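PDB 6ED2: glycosyl hydrolase family 2, TIM barrel domain protein from Faecalibacterium prausnitzii A2-165, which probably hydrolyses beta-glucuronides, as a glycoside hydrolase family 2 beta-glucuronidase with a TIM barrel domain and magnesium ions bound in its structure. Local coordinates for residues 339-344 with 370-375; 362-367 with 424-429; 402-407 with 451-456; 443-448 with 476-481. All blocks are in the same frame, centred on the assembly; numbering follows the deposited sequence.

Contact 1: 339-344 with 370-375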
loop_
_atom_site.group_PDB
_atom_site.type_symbol
_atom_site.label_atom_id
_atom_site.label_comp_id
_atom_site.label_asym_id
_atom_site.label_seq_id
_atom_site.Cartn_x
_atom_site.Cartn_y
_atom_site.Cartn_z
ATOM N N ARG A 339 4.787 -22.333 -8.892
ATOM C CA ARG A 339 3.747 -21.468 -8.342
ATOM C C ARG A 339 2.871 -20.886 -9.452
ATOM O O ARG A 339 1.643 -20.830 -9.318
ATOM C CB ARG A 339 4.398 -20.358 -7.510
ATOM C CG ARG A 339 3.463 -19.241 -7.073
ATOM C CD ARG A 339 2.517 -19.682 -5.967
ATOM N NE ARG A 339 1.783 -18.531 -5.439
ATOM C CZ ARG A 339 0.793 -18.613 -4.556
ATOM N NH1 ARG A 339 0.408 -19.797 -4.098
ATOM N NH2 ARG A 339 0.184 -17.512 -4.130
ATOM N N ASP A 340 3.481 -20.468 -10.564
ATOM C CA ASP A 340 2.695 -19.868 -11.650
ATOM C C ASP A 340 1.698 -20.874 -12.228
ATOM O O ASP A 340 0.522 -20.545 -12.443
ATOM C CB ASP A 340 3.622 -19.318 -12.743
ATOM C CG ASP A 340 4.402 -18.069 -12.293
ATOM O OD1 ASP A 340 4.193 -17.603 -11.147
ATOM O OD2 ASP A 340 5.231 -17.543 -13.075
ATOM N N PHE A 341 2.130 -22.120 -12.435
ATOM C CA PHE A 341 1.191 -23.141 -12.893
ATOM C C PHE A 341 0.117 -23.445 -11.846
ATOM O O PHE A 341 -1.062 -23.621 -12.200
ATOM C CB PHE A 341 1.954 -24.396 -13.316
ATOM C CG PHE A 341 2.480 -24.310 -14.732
ATOM C CD1 PHE A 341 1.711 -24.771 -15.807
ATOM C CD2 PHE A 341 3.709 -23.716 -14.997
ATOM C CE1 PHE A 341 2.180 -24.674 -17.113
ATOM C CE2 PHE A 341 4.188 -23.616 -16.303
ATOM C CZ PHE A 341 3.421 -24.095 -17.363
ATOM N N GLU A 342 0.487 -23.507 -10.559
ATOM C CA GLU A 342 -0.536 -23.683 -9.529
ATOM C C GLU A 342 -1.572 -22.557 -9.588
ATOM O O GLU A 342 -2.775 -22.802 -9.426
ATOM C CB GLU A 342 0.103 -23.767 -8.135
ATOM C CG GLU A 342 0.941 -25.034 -7.906
ATOM C CD GLU A 342 0.183 -26.318 -8.255
ATOM O OE1 GLU A 342 -0.720 -26.712 -7.477
ATOM O OE2 GLU A 342 0.473 -26.917 -9.324
ATOM N N LEU A 343 -1.121 -21.323 -9.818
ATOM C CA LEU A 343 -2.039 -20.194 -9.977
ATOM C C LEU A 343 -2.867 -20.311 -11.258
ATOM O O LEU A 343 -4.070 -20.029 -11.256
ATOM C CB LEU A 343 -1.256 -18.880 -9.988
ATOM C CG LEU A 343 -0.577 -18.458 -8.680
ATOM C CD1 LEU A 343 0.297 -17.237 -8.912
ATOM C CD2 LEU A 343 -1.633 -18.184 -7.609
ATOM N N MET A 344 -2.248 -20.704 -12.368
ATOM C CA MET A 344 -3.027 -20.826 -13.593
ATOM C C MET A 344 -4.037 -21.958 -13.491
ATOM O O MET A 344 -5.147 -21.840 -14.024
ATOM C CB MET A 344 -2.105 -21.011 -14.800
ATOM C CG MET A 344 -1.302 -19.757 -15.137
ATOM S SD MET A 344 -0.404 -19.878 -16.699
ATOM C CE MET A 344 0.658 -21.307 -16.465
ATOM N N GLU A 370 1.089 -30.529 -16.992
ATOM C CA GLU A 370 -0.159 -30.015 -16.442
ATOM C C GLU A 370 -1.281 -29.910 -17.473
ATOM O O GLU A 370 -2.395 -29.515 -17.113
ATOM C CB GLU A 370 0.084 -28.656 -15.792
ATOM C CG GLU A 370 1.200 -28.697 -14.747
ATOM C CD GLU A 370 0.909 -29.657 -13.597
ATOM O OE1 GLU A 370 -0.281 -29.889 -13.257
ATOM O OE2 GLU A 370 1.881 -30.204 -13.043
ATOM N N GLY A 371 -1.025 -30.238 -18.736
ATOM C CA GLY A 371 -2.064 -30.142 -19.748
ATOM C C GLY A 371 -2.489 -28.720 -20.053
ATOM O O GLY A 371 -3.681 -28.405 -20.033
ATOM N N PHE A 372 -1.520 -27.850 -20.322
ATOM C CA PHE A 372 -1.771 -26.470 -20.715
ATOM C C PHE A 372 -1.428 -26.294 -22.189
ATOM O O PHE A 372 -0.526 -26.950 -22.709
ATOM C CB PHE A 372 -0.948 -25.488 -19.873
ATOM C CG PHE A 372 -1.632 -25.057 -18.601
ATOM C CD1 PHE A 372 -1.575 -25.847 -17.464
ATOM C CD2 PHE A 372 -2.333 -23.862 -18.546
ATOM C CE1 PHE A 372 -2.211 -25.451 -16.293
ATOM C CE2 PHE A 372 -2.979 -23.463 -17.377
ATOM C CZ PHE A 372 -2.916 -24.256 -16.249
ATOM N N LEU A 373 -2.176 -25.422 -22.862
ATOM C CA LEU A 373 -1.951 -25.105 -24.263
ATOM C C LEU A 373 -1.083 -23.862 -24.366
ATOM O O LEU A 373 -1.316 -22.872 -23.667
ATOM C CB LEU A 373 -3.284 -24.868 -24.983
ATOM C CG LEU A 373 -4.345 -25.948 -24.811
ATOM C CD1 LEU A 373 -5.642 -25.556 -25.511
ATOM C CD2 LEU A 373 -3.812 -27.273 -25.357
ATOM N N ILE A 374 -0.110 -23.899 -25.270
ATOM C CA ILE A 374 0.848 -22.813 -25.455
ATOM C C ILE A 374 0.770 -22.304 -26.887
ATOM O O ILE A 374 0.849 -23.094 -27.839
ATOM C CB ILE A 374 2.282 -23.278 -25.155
ATOM C CG1 ILE A 374 2.425 -23.660 -23.672
ATOM C CG2 ILE A 374 3.301 -22.205 -25.577
ATOM C CD1 ILE A 374 3.856 -23.965 -23.283
ATOM N N ILE A 375 0.670 -20.986 -27.035
ATOM C CA ILE A 375 0.967 -20.299 -28.281
ATOM C C ILE A 375 2.407 -19.813 -28.207
ATOM O O ILE A 375 2.735 -18.940 -27.400
ATOM C CB ILE A 375 -0.000 -19.138 -28.536
ATOM C CG1 ILE A 375 -1.446 -19.654 -28.540
ATOM C CG2 ILE A 375 0.343 -18.460 -29.851
ATOM C CD1 ILE A 375 -2.488 -18.560 -28.713
HETATM O O HOH W 1 2.430 -27.750 -11.371
#
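The backbones come nearest at Phe341, on helix 334-347, and Glu370, at the end of helix 361-370, with CA atoms 7.9 Å apart. Gly371 then leaves the helix with a positive phi of 68°, and the chain turns toward strand 373-377. The main contact is T-shaped. The edge of the Phe341 ring points to the face of Phe372, with centroids 5.4 Å apart and planes at 88°. Its nearest atoms are the two CD1 carbons, Phe341 CD1 and Phe372 CD1, 3.8 Å apart. Met344 adds a second grip from one turn along. Its CB lies 3.6 Å from Phe372 CZ, and its sulfur makes an oblique Met-aromatic contact with the same ring. The Met344 chain bends at its last torsion (chi3 -59°). This lays Met344 CE 3.6 Å above the Phe341 ring, over its centre, so the methyl also packs against that phenyl. Here two neighbouring helices of the TIM barrel shell meet, at the turn that leads into a barrel strand. His270 adds an edge-to-face ring contact to Phe372. Beside the rings the contact is polar. Glu342 and Glu370 are like charges, but Lys345 makes a salt bridge to both and probably offsets their repulsion. A water also joins them: it donates to Glu342 OE2 at 3.0 Å and, more weakly, to Glu370 OE2. Leu80 and Ser70 of the second subunit pack on Glu342 and Glu370.

Contact 2: 362-367 with 424-429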
loop_
_atom_site.group_PDB
_atom_site.type_symbol
_atom_site.label_atom_id
_atom_site.label_comp_id
_atom_site.label_asym_id
_atom_site.label_seq_id
_atom_site.Cartn_x
_atom_site.Cartn_y
_atom_site.Cartn_z
ATOM N N GLU A 362 11.970 -25.530 -19.710
ATOM C CA GLU A 362 11.345 -26.102 -18.517
ATOM C C GLU A 362 9.886 -25.673 -18.358
ATOM O O GLU A 362 9.072 -26.431 -17.819
ATOM C CB GLU A 362 12.157 -25.702 -17.276
ATOM C CG GLU A 362 13.508 -26.405 -17.183
ATOM C CD GLU A 362 14.614 -25.735 -17.977
ATOM O OE1 GLU A 362 14.346 -24.921 -18.909
ATOM O OE2 GLU A 362 15.782 -26.037 -17.660
ATOM N N ILE A 363 9.530 -24.473 -18.818
ATOM C CA ILE A 363 8.135 -24.038 -18.736
ATOM C C ILE A 363 7.242 -24.867 -19.669
ATOM O O ILE A 363 6.105 -25.206 -19.316
ATOM C CB ILE A 363 8.050 -22.526 -19.024
ATOM C CG1 ILE A 363 8.726 -21.751 -17.884
ATOM C CG2 ILE A 363 6.596 -22.071 -19.224
ATOM C CD1 ILE A 363 9.031 -20.311 -18.210
ATOM N N TYR A 364 7.732 -25.212 -20.871
ATOM C CA TYR A 364 6.952 -26.075 -21.763
ATOM C C TYR A 364 6.841 -27.478 -21.195
ATOM O O TYR A 364 5.793 -28.133 -21.324
ATOM C CB TYR A 364 7.583 -26.156 -23.161
ATOM C CG TYR A 364 7.831 -24.826 -23.839
ATOM C CD1 TYR A 364 6.990 -24.379 -24.863
ATOM C CD2 TYR A 364 8.906 -24.019 -23.462
ATOM C CE1 TYR A 364 7.214 -23.141 -25.496
ATOM C CE2 TYR A 364 9.136 -22.793 -24.075
ATOM C CZ TYR A 364 8.287 -22.364 -25.110
ATOM O OH TYR A 364 8.512 -21.151 -25.719
ATOM N N GLN A 365 7.929 -27.970 -20.597
ATOM C CA GLN A 365 7.890 -29.295 -19.992
ATOM C C GLN A 365 6.814 -29.361 -18.915
ATOM O O GLN A 365 6.086 -30.356 -18.808
ATOM C CB GLN A 365 9.266 -29.643 -19.427
ATOM C CG GLN A 365 10.378 -29.690 -20.497
ATOM C CD GLN A 365 11.777 -29.821 -19.885
ATOM O OE1 GLN A 365 11.928 -29.920 -18.664
ATOM N NE2 GLN A 365 12.795 -29.839 -20.731
ATOM N N MET A 366 6.671 -28.288 -18.130
ATOM C CA MET A 366 5.634 -28.279 -17.101
ATOM C C MET A 366 4.250 -28.176 -17.725
ATOM O O MET A 366 3.311 -28.836 -17.269
ATOM C CB MET A 366 5.863 -27.132 -16.104
ATOM C CG MET A 366 4.723 -27.000 -15.070
ATOM S SD MET A 366 5.177 -26.516 -13.373
ATOM C CE MET A 366 6.251 -27.889 -12.945
ATOM N N ALA A 367 4.095 -27.325 -18.749
ATOM C CA ALA A 367 2.833 -27.305 -19.496
ATOM C C ALA A 367 2.503 -28.689 -20.043
ATOM O O ALA A 367 1.348 -29.122 -19.991
ATOM C CB ALA A 367 2.893 -26.278 -20.623
ATOM N N ILE A 424 10.800 -23.359 -33.780
ATOM C CA ILE A 424 9.976 -24.499 -34.171
ATOM C C ILE A 424 10.751 -25.806 -34.019
ATOM O O ILE A 424 10.201 -26.815 -33.565
ATOM C CB ILE A 424 9.431 -24.302 -35.596
ATOM C CG1 ILE A 424 8.389 -23.174 -35.582
ATOM C CG2 ILE A 424 8.842 -25.622 -36.136
ATOM C CD1 ILE A 424 7.644 -23.020 -36.893
ATOM N N ASP A 425 12.039 -25.812 -34.376
ATOM C CA ASP A 425 12.844 -27.013 -34.147
ATOM C C ASP A 425 12.923 -27.375 -32.660
ATOM O O ASP A 425 12.829 -28.554 -32.298
ATOM C CB ASP A 425 14.246 -26.825 -34.739
ATOM C CG ASP A 425 14.273 -27.101 -36.242
ATOM O OD1 ASP A 425 13.395 -27.871 -36.729
ATOM O OD2 ASP A 425 15.151 -26.531 -36.933
ATOM N N ARG A 426 13.084 -26.380 -31.780
ATOM C CA ARG A 426 13.201 -26.673 -30.348
ATOM C C ARG A 426 11.887 -27.188 -29.768
ATOM O O ARG A 426 11.889 -28.096 -28.930
ATOM C CB ARG A 426 13.656 -25.428 -29.585
ATOM C CG ARG A 426 14.114 -25.706 -28.135
ATOM C CD ARG A 426 14.268 -24.397 -27.364
ATOM N NE ARG A 426 12.956 -23.780 -27.166
ATOM C CZ ARG A 426 12.710 -22.768 -26.335
ATOM N NH1 ARG A 426 13.688 -22.248 -25.597
ATOM N NH2 ARG A 426 11.471 -22.286 -26.230
ATOM N N ASP A 427 10.750 -26.647 -30.218
ATOM C CA ASP A 427 9.503 -26.808 -29.488
ATOM C C ASP A 427 8.498 -27.723 -30.166
ATOM O O ASP A 427 7.444 -27.986 -29.583
ATOM C CB ASP A 427 8.873 -25.426 -29.235
ATOM C CG ASP A 427 9.741 -24.570 -28.320
ATOM O OD1 ASP A 427 10.693 -25.132 -27.728
ATOM O OD2 ASP A 427 9.510 -23.343 -28.203
ATOM N N LYS A 428 8.808 -28.261 -31.345
ATOM C CA LYS A 428 7.765 -28.910 -32.140
ATOM C C LYS A 428 7.230 -30.184 -31.503
ATOM O O LYS A 428 6.109 -30.590 -31.829
ATOM C CB LYS A 428 8.282 -29.221 -33.545
ATOM C CG LYS A 428 9.450 -30.218 -33.570
ATOM C CD LYS A 428 10.297 -30.077 -34.833
ATOM C CE LYS A 428 11.600 -30.887 -34.731
ATOM N NZ LYS A 428 12.566 -30.534 -35.810
ATOM N N ASN A 429 7.962 -30.820 -30.583
ATOM C CA ASN A 429 7.474 -32.087 -30.036
ATOM C C ASN A 429 6.756 -31.942 -28.699
ATOM O O ASN A 429 6.374 -32.955 -28.104
ATOM C CB ASN A 429 8.619 -33.094 -29.911
ATOM C CG ASN A 429 9.149 -33.527 -31.263
ATOM O OD1 ASN A 429 8.385 -33.981 -32.116
ATOM N ND2 ASN A 429 10.448 -33.335 -31.489
#
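Tyr364 reaches across from helix 361-370 and meets Arg426 and Asp427 in the C-terminal part of helix 409-427. Asp427 lies over one face of the phenol, toward its rim. Its CG sits 4.0 Å above the ring plane, and the carboxylate is turned 38° from the ring. Arg426 comes in more steeply, with its guanidinium plane 72° from the ring. Tyr364 OH lies at the edge of that guanidinium, near its plane, 3.2 Å from Arg426 NH2. Arg426 and Asp427 also hold each other. The Arg426 chain starts extended and then bends at chi3 (68°), which brings the guanidinium back to its neighbour Asp427. A salt bridge results, with Arg426 NE 2.7 Å from Asp427 OD1. The next shell starts at Tyr359 and Asp376. Arg426 NH2 is hydrogen-bonded to the carbonyl of Tyr359. The phenol oxygen has firm partners of its own: Asp376 OD1 and the backbone N of Tyr359. Farther out, the His430 ring lies near the Tyr364 ring, with planes about 20° apart. A buried polar cluster of this kind joins two adjacent outer helices of the TIM barrel, where Tyr364 also packs on Ile374 and Val433 of the parallel strands 373-377 and 433-440.

Contact 3: 402-407 with 451-456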
loop_
_atom_site.group_PDB
_atom_site.type_symbol
_atom_site.label_atom_id
_atom_site.label_comp_id
_atom_site.label_asym_id
_atom_site.label_seq_id
_atom_site.Cartn_x
_atom_site.Cartn_y
_atom_site.Cartn_z
ATOM N N GLY A 402 7.113 3.557 -43.462
ATOM C CA GLY A 402 6.707 2.392 -42.708
ATOM C C GLY A 402 7.875 1.509 -42.310
ATOM O O GLY A 402 8.933 1.481 -42.952
ATOM N N PHE A 403 7.661 0.752 -41.226
ATOM C CA PHE A 403 8.748 -0.048 -40.673
ATOM C C PHE A 403 9.297 -1.033 -41.698
ATOM O O PHE A 403 10.510 -1.275 -41.741
ATOM C CB PHE A 403 8.307 -0.791 -39.407
ATOM C CG PHE A 403 9.455 -1.369 -38.656
ATOM C CD1 PHE A 403 9.888 -2.663 -38.912
ATOM C CD2 PHE A 403 10.150 -0.600 -37.738
ATOM C CE1 PHE A 403 10.987 -3.183 -38.245
ATOM C CE2 PHE A 403 11.247 -1.116 -37.060
ATOM C CZ PHE A 403 11.670 -2.410 -37.318
ATOM N N PHE A 404 8.435 -1.593 -42.545
ATOM C CA PHE A 404 8.862 -2.609 -43.495
ATOM C C PHE A 404 9.349 -2.028 -44.826
ATOM O O PHE A 404 9.590 -2.789 -45.768
ATOM C CB PHE A 404 7.733 -3.620 -43.708
ATOM C CG PHE A 404 7.437 -4.437 -42.475
ATOM C CD1 PHE A 404 8.402 -5.289 -41.945
ATOM C CD2 PHE A 404 6.223 -4.312 -41.814
ATOM C CE1 PHE A 404 8.163 -6.024 -40.787
ATOM C CE2 PHE A 404 5.963 -5.049 -40.654
ATOM C CZ PHE A 404 6.940 -5.908 -40.132
ATOM N N GLU A 405 9.536 -0.713 -44.913
ATOM C CA GLU A 405 10.236 -0.112 -46.040
ATOM C C GLU A 405 11.699 0.157 -45.743
ATOM O O GLU A 405 12.416 0.619 -46.636
ATOM C CB GLU A 405 9.594 1.222 -46.452
ATOM C CG GLU A 405 8.091 1.211 -46.595
ATOM C CD GLU A 405 7.562 2.563 -47.054
ATOM O OE1 GLU A 405 7.219 3.420 -46.203
ATOM O OE2 GLU A 405 7.509 2.769 -48.283
ATOM N N LYS A 406 12.148 -0.064 -44.511
ATOM C CA LYS A 406 13.511 0.301 -44.162
ATOM C C LYS A 406 14.497 -0.496 -45.005
ATOM O O LYS A 406 14.252 -1.651 -45.362
ATOM C CB LYS A 406 13.772 0.065 -42.663
ATOM C CG LYS A 406 13.055 1.045 -41.729
ATOM C CD LYS A 406 13.270 0.667 -40.257
ATOM C CE LYS A 406 12.702 1.714 -39.323
ATOM N NZ LYS A 406 13.708 2.768 -39.010
ATOM N N GLU A 407 15.615 0.149 -45.341
ATOM C CA GLU A 407 16.706 -0.531 -46.026
ATOM C C GLU A 407 17.175 -1.769 -45.271
ATOM O O GLU A 407 17.678 -2.711 -45.883
ATOM C CB GLU A 407 17.882 0.439 -46.214
ATOM C CG GLU A 407 18.449 0.967 -44.877
ATOM C CD GLU A 407 19.554 2.031 -45.012
ATOM O OE1 GLU A 407 19.933 2.400 -46.152
ATOM O OE2 GLU A 407 20.044 2.496 -43.952
ATOM N N GLU A 451 5.472 -8.421 -48.487
ATOM C CA GLU A 451 6.759 -8.997 -48.860
ATOM C C GLU A 451 7.482 -9.568 -47.642
ATOM O O GLU A 451 8.255 -10.525 -47.765
ATOM C CB GLU A 451 7.622 -7.942 -49.553
ATOM C CG GLU A 451 7.095 -7.467 -50.934
ATOM C CD GLU A 451 5.959 -6.427 -50.856
ATOM O OE1 GLU A 451 5.429 -6.133 -49.745
ATOM O OE2 GLU A 451 5.583 -5.898 -51.928
ATOM N N TYR A 452 7.233 -9.004 -46.460
ATOM C CA TYR A 452 7.856 -9.504 -45.242
ATOM C C TYR A 452 7.105 -10.717 -44.701
ATOM O O TYR A 452 7.720 -11.744 -44.403
ATOM C CB TYR A 452 7.921 -8.382 -44.197
ATOM C CG TYR A 452 8.809 -8.708 -43.034
ATOM C CD1 TYR A 452 10.166 -8.408 -43.069
ATOM C CD2 TYR A 452 8.304 -9.331 -41.904
ATOM C CE1 TYR A 452 10.997 -8.717 -42.003
ATOM C CE2 TYR A 452 9.130 -9.640 -40.825
ATOM C CZ TYR A 452 10.474 -9.334 -40.889
ATOM O OH TYR A 452 11.294 -9.649 -39.843
ATOM N N PHE A 453 5.771 -10.628 -44.610
ATOM C CA PHE A 453 4.985 -11.684 -43.967
ATOM C C PHE A 453 4.983 -12.971 -44.783
ATOM O O PHE A 453 4.997 -14.070 -44.209
ATOM C CB PHE A 453 3.534 -11.232 -43.761
ATOM C CG PHE A 453 3.314 -10.344 -42.559
ATOM C CD1 PHE A 453 2.161 -10.472 -41.797
ATOM C CD2 PHE A 453 4.237 -9.375 -42.208
ATOM C CE1 PHE A 453 1.937 -9.643 -40.707
ATOM C CE2 PHE A 453 4.022 -8.539 -41.126
ATOM C CZ PHE A 453 2.880 -8.671 -40.373
ATOM N N LYS A 454 4.900 -12.859 -46.120
ATOM C CA LYS A 454 4.657 -14.043 -46.947
ATOM C C LYS A 454 5.721 -15.111 -46.736
ATOM O O LYS A 454 5.359 -16.251 -46.399
ATOM C CB LYS A 454 4.546 -13.649 -48.429
ATOM C CG LYS A 454 4.290 -14.829 -49.384
ATOM C CD LYS A 454 4.061 -14.305 -50.816
ATOM C CE LYS A 454 3.834 -15.427 -51.826
ATOM N NZ LYS A 454 5.072 -15.532 -52.654
ATOM N N PRO A 455 7.019 -14.827 -46.869
ATOM C CA PRO A 455 8.005 -15.889 -46.611
ATOM C C PRO A 455 8.016 -16.367 -45.167
ATOM O O PRO A 455 8.313 -17.541 -44.932
ATOM C CB PRO A 455 9.336 -15.236 -47.004
ATOM C CG PRO A 455 9.098 -13.772 -46.819
ATOM C CD PRO A 455 7.678 -13.553 -47.235
ATOM N N LEU A 456 7.663 -15.515 -44.194
ATOM C CA LEU A 456 7.670 -15.958 -42.798
ATOM C C LEU A 456 6.591 -16.989 -42.542
ATOM O O LEU A 456 6.838 -18.025 -41.914
ATOM C CB LEU A 456 7.472 -14.782 -41.859
ATOM C CG LEU A 456 8.757 -14.125 -41.400
ATOM C CD1 LEU A 456 8.367 -12.905 -40.616
ATOM C CD2 LEU A 456 9.610 -15.068 -40.571
#
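Phe404 packs against Tyr452 and Phe453 in an aromatic cluster of the TIM barrel domain. The cluster joins the long loop after strand 373-377 to the first turns of helix 449-463. The tight part is Phe404 on Tyr452. Phe404 CE1 stands 3.4 Å above the Tyr452 ring, over its centre, and is 3.5 Å from Tyr452 CD2. The planes are 34° apart, so the pair is neither a stack nor a T-shape. With chi1 at -167° the Tyr452 ring swings to the side away from its own N, and its face meets Phe404. At the phenol end, Tyr452 OH is hydrogen-bonded to His416 ND1. Phe453 touches less closely. Its edge points to the face of Phe404 in an offset edge-to-face pair, with centroids 6.0 Å apart and planes at 90°. The nearest atoms there are Phe453 CE2 and Phe404 CE2, at 4.0 Å. Phe453 is itself packed edge-to-face with Tyr472. Phe403 CD1 lies over one face of the Phe404 ring, offset from its centre. The solvent side is different. Glu405 and Glu451 are exposed and bring no side-chain atom to the opposite segment. Glu405 instead folds back on its own short 3-10 turn: its OE1 accepts a hydrogen bond from Gly402 N at 2.7 Å, through the anti lone pair.

Contact 4: 443-448 with 476-481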
loop_
_atom_site.group_PDB
_atom_site.type_symbol
_atom_site.label_atom_id
_atom_site.label_comp_id
_atom_site.label_asym_id
_atom_site.label_seq_id
_atom_site.Cartn_x
_atom_site.Cartn_y
_atom_site.Cartn_z
ATOM N N GLN A 443 3.912 -3.152 -37.444
ATOM C CA GLN A 443 3.223 -2.100 -38.186
ATOM C C GLN A 443 2.738 -2.693 -39.516
ATOM O O GLN A 443 3.301 -2.451 -40.581
ATOM C CB GLN A 443 4.149 -0.902 -38.394
ATOM C CG GLN A 443 3.500 0.297 -39.104
ATOM C CD GLN A 443 4.459 1.476 -39.293
ATOM O OE1 GLN A 443 5.678 1.313 -39.396
ATOM N NE2 GLN A 443 3.901 2.677 -39.323
ATOM N N CYS A 444 1.675 -3.505 -39.438
ATOM C CA CYS A 444 1.227 -4.290 -40.589
ATOM C C CYS A 444 0.328 -3.499 -41.544
ATOM O O CYS A 444 -0.296 -4.100 -42.430
ATOM C CB CYS A 444 0.524 -5.579 -40.130
ATOM S SG CYS A 444 -1.072 -5.443 -39.229
ATOM N N THR A 445 0.245 -2.179 -41.363
ATOM C CA THR A 445 -0.246 -1.257 -42.369
ATOM C C THR A 445 0.886 -0.690 -43.207
ATOM O O THR A 445 0.627 0.030 -44.178
ATOM C CB THR A 445 -1.015 -0.099 -41.719
ATOM O OG1 THR A 445 -0.189 0.527 -40.734
ATOM C CG2 THR A 445 -2.304 -0.590 -41.063
ATOM N N SER A 446 2.126 -0.994 -42.845
ATOM C CA SER A 446 3.275 -0.448 -43.548
ATOM C C SER A 446 3.339 -1.016 -44.962
ATOM O O SER A 446 2.984 -2.179 -45.204
ATOM C CB SER A 446 4.558 -0.777 -42.770
ATOM O OG SER A 446 5.741 -0.536 -43.511
ATOM N N ALA A 447 3.762 -0.181 -45.906
ATOM C CA ALA A 447 4.163 -0.711 -47.202
ATOM C C ALA A 447 5.282 -1.715 -46.986
ATOM O O ALA A 447 6.141 -1.520 -46.123
ATOM C CB ALA A 447 4.636 0.413 -48.131
ATOM N N GLY A 448 5.264 -2.799 -47.762
ATOM C CA GLY A 448 6.241 -3.858 -47.606
ATOM C C GLY A 448 5.853 -4.942 -46.622
ATOM O O GLY A 448 6.628 -5.893 -46.434
ATOM N N MET A 476 -3.292 -1.926 -32.393
ATOM C CA MET A 476 -4.584 -1.242 -32.333
ATOM C C MET A 476 -4.797 -0.315 -33.524
ATOM O O MET A 476 -5.948 -0.057 -33.910
ATOM C CB MET A 476 -4.705 -0.450 -31.029
ATOM C CG MET A 476 -5.382 -1.238 -29.893
ATOM S SD MET A 476 -6.191 -0.240 -28.590
ATOM C CE MET A 476 -7.851 -0.008 -29.269
ATOM N N THR A 477 -3.714 0.202 -34.103
ATOM C CA THR A 477 -3.766 1.041 -35.292
ATOM C C THR A 477 -3.884 0.249 -36.592
ATOM O O THR A 477 -3.917 0.862 -37.660
ATOM C CB THR A 477 -2.515 1.917 -35.366
ATOM O OG1 THR A 477 -1.355 1.077 -35.356
ATOM C CG2 THR A 477 -2.454 2.870 -34.186
ATOM N N SER A 478 -3.909 -1.085 -36.544
ATOM C CA SER A 478 -4.133 -1.907 -37.730
ATOM C C SER A 478 -5.569 -2.405 -37.679
ATOM O O SER A 478 -5.905 -3.234 -36.835
ATOM C CB SER A 478 -3.152 -3.075 -37.798
ATOM O OG SER A 478 -1.840 -2.612 -38.085
ATOM N N LEU A 479 -6.406 -1.902 -38.573
ATOM C CA LEU A 479 -7.844 -2.141 -38.562
ATOM C C LEU A 479 -8.209 -3.230 -39.560
ATOM O O LEU A 479 -7.401 -3.611 -40.408
ATOM C CB LEU A 479 -8.584 -0.836 -38.872
ATOM C CG LEU A 479 -8.230 0.319 -37.928
ATOM C CD1 LEU A 479 -9.096 1.534 -38.214
ATOM C CD2 LEU A 479 -8.350 -0.099 -36.454
ATOM N N PRO A 480 -9.425 -3.778 -39.475
ATOM C CA PRO A 480 -9.811 -4.850 -40.409
ATOM C C PRO A 480 -9.591 -4.498 -41.873
ATOM O O PRO A 480 -9.214 -5.364 -42.676
ATOM C CB PRO A 480 -11.303 -5.043 -40.109
ATOM C CG PRO A 480 -11.471 -4.592 -38.709
ATOM C CD PRO A 480 -10.468 -3.522 -38.462
ATOM N N ASP A 481 -9.783 -3.231 -42.229
ATOM C CA ASP A 481 -9.771 -2.767 -43.602
ATOM C C ASP A 481 -8.437 -2.164 -44.017
ATOM O O ASP A 481 -8.240 -1.910 -45.208
ATOM C CB ASP A 481 -10.895 -1.733 -43.811
ATOM C CG ASP A 481 -11.004 -0.715 -42.644
ATOM O OD1 ASP A 481 -10.987 0.509 -42.929
ATOM O OD2 ASP A 481 -11.125 -1.119 -41.449
HETATM O O HOH W 2 -0.513 -0.553 -37.858
#
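No ring, guanidinium or carboxylate meets another group where Cys444 and Thr445 touch Thr477 and Ser478. The flat groups here are peptide units, and Thr477 O comes 4.0 Å from Thr445 CG2. The rest is small side chains. Ser478 is the centre of the contact. Its OG lies 3.1 Å from Cys444 SG, a close approach of two polar atoms, and 3.6 Å from Thr445 CG2. Cys444 turns its sulfur between its backbone N and carbonyl carbon (chi1 66°), and from there SG also meets Ser478 CB at 3.5 Å. Thr445 approaches Ser478 with its methyl. Its hydroxyl serves a water instead, and this water is hydrogen-bonded to Thr445 OG1 and Thr477 OG1, each at 3.1 Å. The water thus bridges Thr445 and Thr477; a third link, to Ser478 OG, is doubtful because it is too short. The joint is partly buried and has no direct hydrogen bond across it. Residues 443-446 form a type I turn, closed by a hydrogen bond of 2.9 Å from Ser446 N to Gln443 O. Cys444 is further enclosed by Thr449 and Phe453 of helix 449-463, and Thr445 touches Thr482. The two segments are loops that follow the parallel strands 433-440 and 470-474. Loops at this end of the strands surround the active-site mouth in TIM barrel glycosidases.

The four contacts follow one another along the TIM barrel domain in overlapping steps. Contact 1 links helix 334-347 to the turn leading into strand 373-377, closing a loop that holds helix 361-370. Contact 2 begins within that loop and closes on helix 409-427, so the two cross; they also touch, as Phe341 packs on Met366. Contact 3 opens at 402-407, before contact 2 closes, and ends on helix 449-463, so it crosses contact 2. Contact 4 opens at 443-448, inside the span of contact 3, and closes beyond strand 470-474, crossing contact 3. These two touch through probable hydrogen bonds from Phe403 N to Gln443 OE1 and from Phe404 N to Ser446 OG. Contacts 1 and 3 lie about 34 Å apart, centre to centre.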